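Local coordinates for protein protease (Helicobacter pylori, PDB 5EUF) that probably acts as a zinc-dependent M16-family protease that cleaves the human junctional adhesion molecule JAM-A, weakening the gastric epithelial barrier, at residues B[246-250]-B[415-419]; B[249-253]-B[313-319]. One frame throughout, in Å; residues are numbered along the deposited sequence.

Contact 1 of 2, residues B[246-250]-B[415-419]; sequences GVHLE and VFLKP
The flat carboxylate of Glu250 lies across the aliphatic chain of Lys418: Lys418 CG stands over one face of the group, 3.8 Å from Glu250 CD, while Lys418 CE approaches Glu250 OE1 obliquely at 3.7 Å. The lysine chain is extended beyond CG and runs on past the carboxylate, carrying NZ to a salt bridge with Glu324. Glu250 OE1 instead accepts a hydrogen bond from Ala323 N, at the start of helix 323-338; the two opposite charges sit 4.7 Å apart, measured from Glu250 OE1 to Lys418 NZ, without touching. Val247 fills the other end. Its CG2 is turned to the chain end, near Lys418 O and 3.3 Å from Pro419 O, with Pro419 CD also in van der Waals range. Its CG1, anti to the carbonyl carbon (chi1 -45°), meets Leu417 CD2 at 4.1 Å. The backbones touch through CA-H...O contacts, Glu250 CA to Leu417 O at 3.2 Å and His248 CA to Pro419 O at 3.4 Å. A cis peptide before Pro419 bends the last residue of the chain beside this loop. With no hydrogen bond across it, the contact rests on apolar and CH...O packing, and both charged groups probably owe their placement more to helix 323-338 than to each other.

Contact 2 of 2, residues B[249-253]-B[313-319]; sequences LEWVA and FIAGGNP
Three backbone hydrogen bonds join Glu250 and Val252 to the antiparallel chain of Ala315 and Gly317. Val252 and Ala315 form the hydrogen-bonded pair: Val252 N donates to Ala315 O (2.8 Å), and Ala315 N returns a straighter bond to Val252 O (3.1 Å, 165° at the hydrogen). One residue ahead of strand 251-258, Glu250 O accepts from Gly317 N at 2.9 Å. CA-H...O contacts fill in between, among them Ala253 CA to Phe313 O at 3.3 Å. Trp251 and Gly316 are a non-hydrogen-bonded pair, and there the aromatic contact forms. The Trp251 ring, with CG anti to the carbonyl carbon (chi1 -65°), folds across the neighbouring strand so that Gly316 CA lies over its six-membered ring, a CH-pi contact 3.7 Å from the centroid. Ile314 CG2 comes to the edge of the same indole, near its plane, at Trp251 CE3. Apolar side chains supply the rest. On the other face of the sheet Val252 CG1 packs on Ala315 CB at 3.7 Å, both under Leu326 of helix 323-338. Just outside the paired strands Leu249 CD2 packs against the ring of Pro319, meeting Pro319 CG at 3.8 Å. Leu146 of helix 142-154 covers Trp251 and Ala253, so helices flank both faces. This is regular antiparallel pairing of strands 251-258 and 309-317 in the helix-flanked sheet of the alpha/beta fold of M16 peptidases, within the family's inactive domain and away from the zinc-binding residues His53 and Glu133.

How the contacts relate
From the N terminus, the chain leaves strand 238-243, turns through 246-250 and enters strand 251-258, so both contacts start from one short region and share Leu249 and Glu250. Contact 2 closes the shorter loop, to 313-319 on strand 309-317; contact 1 closes a much longer one, to the C-terminal 415-419, and contact 2 nests within it. In the sheet, strand 251-258 lies between strands 412-418 and 309-317, antiparallel to both. Probable hydrogen bonds from Leu417 N to Trp251 O and from Val415 N to Ala253 O continue the sheet from contact 1 into contact 2, tying the C-terminal strand to the central strand 251-258 of the sheet.

Contact 1 of 2, residues B[246-250]-B[415-419]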
# COMPACT_ATOMS: atom_id res chain seq x y z
N GLY B 246 13.28 11.86 17.67
CA GLY B 246 13.08 13.29 17.77
C GLY B 246 12.03 13.72 18.78
O GLY B 246 12.14 14.79 19.38
N VAL B 247 11.02 12.88 18.96
CA VAL B 247 9.90 13.22 19.84
C VAL B 247 10.30 13.17 21.31
O VAL B 247 11.38 12.67 21.66
CB VAL B 247 8.71 12.27 19.61
CG1 VAL B 247 8.45 12.09 18.12
CG2 VAL B 247 8.95 10.93 20.27
N HIS B 248 9.44 13.69 22.18
CA HIS B 248 9.68 13.67 23.62
C HIS B 248 8.37 13.54 24.38
O HIS B 248 8.32 12.95 25.46
CB HIS B 248 10.44 14.92 24.06
CG HIS B 248 11.26 14.72 25.29
ND1 HIS B 248 12.02 15.73 25.85
CD2 HIS B 248 11.45 13.63 26.08
CE1 HIS B 248 12.63 15.27 26.93
NE2 HIS B 248 12.30 14.00 27.09
N LEU B 249 7.30 14.11 23.82
CA LEU B 249 5.96 13.93 24.36
C LEU B 249 5.25 12.82 23.60
O LEU B 249 5.55 12.58 22.43
CB LEU B 249 5.15 15.22 24.29
CG LEU B 249 5.67 16.41 25.10
CD1 LEU B 249 4.68 17.56 25.07
CD2 LEU B 249 5.97 15.98 26.52
N GLU B 250 4.31 12.14 24.25
CA GLU B 250 3.59 11.06 23.59
C GLU B 250 2.31 11.55 22.92
O GLU B 250 1.52 12.28 23.53
CB GLU B 250 3.28 9.93 24.57
CG GLU B 250 4.52 9.17 25.04
CD GLU B 250 4.20 7.82 25.67
OE1 GLU B 250 3.04 7.37 25.55
OE2 GLU B 250 5.10 7.21 26.27
N VAL B 415 -2.99 5.03 16.42
CA VAL B 415 -1.54 5.12 16.26
C VAL B 415 -0.91 5.88 17.42
O VAL B 415 -1.27 7.02 17.70
CB VAL B 415 -1.16 5.80 14.93
CG1 VAL B 415 0.35 5.95 14.83
CG2 VAL B 415 -1.70 5.00 13.76
N PHE B 416 0.04 5.23 18.09
CA PHE B 416 0.74 5.84 19.22
C PHE B 416 2.10 6.41 18.80
O PHE B 416 2.82 5.80 18.01
CB PHE B 416 0.94 4.82 20.34
CG PHE B 416 -0.34 4.29 20.92
CD1 PHE B 416 -1.35 5.16 21.30
CD2 PHE B 416 -0.52 2.93 21.10
CE1 PHE B 416 -2.53 4.67 21.84
CE2 PHE B 416 -1.70 2.44 21.64
CZ PHE B 416 -2.70 3.31 22.00
N LEU B 417 2.44 7.58 19.34
CA LEU B 417 3.74 8.18 19.06
C LEU B 417 4.58 8.24 20.33
O LEU B 417 4.25 8.94 21.28
CB LEU B 417 3.57 9.57 18.47
CG LEU B 417 4.83 10.16 17.83
CD1 LEU B 417 5.38 9.21 16.78
CD2 LEU B 417 4.53 11.52 17.22
N LYS B 418 5.68 7.49 20.34
CA LYS B 418 6.55 7.37 21.50
C LYS B 418 8.01 7.57 21.10
O LYS B 418 8.32 7.59 19.91
CB LYS B 418 6.35 5.99 22.15
CG LYS B 418 4.95 5.72 22.64
CD LYS B 418 4.85 4.33 23.24
CE LYS B 418 3.49 4.10 23.87
NZ LYS B 418 3.40 2.77 24.53
N PRO B 419 8.91 7.75 22.08
CA PRO B 419 8.70 7.98 23.52
C PRO B 419 8.50 9.46 23.82
O PRO B 419 9.40 10.24 23.50
CB PRO B 419 10.00 7.46 24.16
CG PRO B 419 10.72 6.71 23.07
CD PRO B 419 10.31 7.39 21.81

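Contact 2 of 2, residues B[249-253]-B[313-319]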
# COMPACT_ATOMS: atom_id res chain seq x y z
N LEU B 249 7.30 14.11 23.82
CA LEU B 249 5.96 13.93 24.36
C LEU B 249 5.25 12.82 23.60
O LEU B 249 5.55 12.58 22.43
CB LEU B 249 5.15 15.22 24.29
CG LEU B 249 5.67 16.41 25.10
CD1 LEU B 249 4.68 17.56 25.07
CD2 LEU B 249 5.97 15.98 26.52
N GLU B 250 4.31 12.14 24.25
CA GLU B 250 3.59 11.06 23.59
C GLU B 250 2.31 11.55 22.92
O GLU B 250 1.52 12.28 23.53
CB GLU B 250 3.28 9.93 24.57
CG GLU B 250 4.52 9.17 25.04
CD GLU B 250 4.20 7.82 25.67
OE1 GLU B 250 3.04 7.37 25.55
OE2 GLU B 250 5.10 7.21 26.27
N TRP B 251 2.11 11.16 21.67
CA TRP B 251 0.95 11.56 20.90
C TRP B 251 0.05 10.37 20.58
O TRP B 251 0.48 9.22 20.67
CB TRP B 251 1.38 12.24 19.60
CG TRP B 251 2.11 13.52 19.81
CD1 TRP B 251 3.39 13.67 20.25
CD2 TRP B 251 1.61 14.84 19.56
NE1 TRP B 251 3.72 15.01 20.31
CE2 TRP B 251 2.64 15.74 19.89
CE3 TRP B 251 0.39 15.35 19.10
CZ2 TRP B 251 2.49 17.12 19.78
CZ3 TRP B 251 0.24 16.71 18.99
CH2 TRP B 251 1.28 17.59 19.33
N VAL B 252 -1.20 10.64 20.22
CA VAL B 252 -2.14 9.58 19.86
C VAL B 252 -3.04 10.01 18.70
O VAL B 252 -3.45 11.17 18.61
CB VAL B 252 -3.02 9.17 21.07
CG1 VAL B 252 -3.85 10.34 21.55
CG2 VAL B 252 -3.91 7.98 20.71
N ALA B 253 -3.32 9.07 17.81
CA ALA B 253 -4.27 9.30 16.74
C ALA B 253 -5.33 8.21 16.75
O ALA B 253 -5.03 7.04 16.56
CB ALA B 253 -3.58 9.35 15.39
N PHE B 313 -9.37 11.78 15.67
CA PHE B 313 -9.02 12.36 16.97
C PHE B 313 -7.51 12.39 17.16
O PHE B 313 -6.84 11.36 17.04
CB PHE B 313 -9.65 11.55 18.12
CG PHE B 313 -11.15 11.61 18.15
CD1 PHE B 313 -11.80 12.58 18.89
CD2 PHE B 313 -11.90 10.67 17.47
CE1 PHE B 313 -13.18 12.63 18.93
CE2 PHE B 313 -13.29 10.71 17.51
CZ PHE B 313 -13.92 11.70 18.24
N ILE B 314 -6.97 13.57 17.47
CA ILE B 314 -5.53 13.70 17.70
C ILE B 314 -5.24 14.41 19.02
O ILE B 314 -5.81 15.46 19.30
CB ILE B 314 -4.84 14.46 16.56
CG1 ILE B 314 -5.07 13.74 15.22
CG2 ILE B 314 -3.35 14.61 16.84
CD1 ILE B 314 -4.37 14.39 14.05
N ALA B 315 -4.36 13.83 19.83
CA ALA B 315 -4.03 14.40 21.13
C ALA B 315 -2.55 14.22 21.47
O ALA B 315 -1.98 13.14 21.30
CB ALA B 315 -4.90 13.79 22.21
N GLY B 316 -1.93 15.29 21.95
CA GLY B 316 -0.54 15.26 22.38
C GLY B 316 -0.43 15.53 23.86
O GLY B 316 -0.76 16.62 24.34
N GLY B 317 0.05 14.54 24.60
CA GLY B 317 0.05 14.60 26.05
C GLY B 317 1.08 15.52 26.67
O GLY B 317 2.07 15.89 26.04
N ASN B 318 0.82 15.91 27.91
CA ASN B 318 1.78 16.65 28.72
C ASN B 318 2.92 15.71 29.13
O ASN B 318 2.79 14.50 29.00
CB ASN B 318 1.09 17.26 29.95
CG ASN B 318 0.23 18.46 29.59
OD1 ASN B 318 0.51 19.18 28.63
ND2 ASN B 318 -0.82 18.68 30.38
N PRO B 319 4.05 16.28 29.61
CA PRO B 319 5.17 15.44 30.04
C PRO B 319 4.79 14.36 31.06
O PRO B 319 3.86 14.56 31.85
CB PRO B 319 6.13 16.45 30.67
CG PRO B 319 5.89 17.69 29.89
CD PRO B 319 4.41 17.70 29.59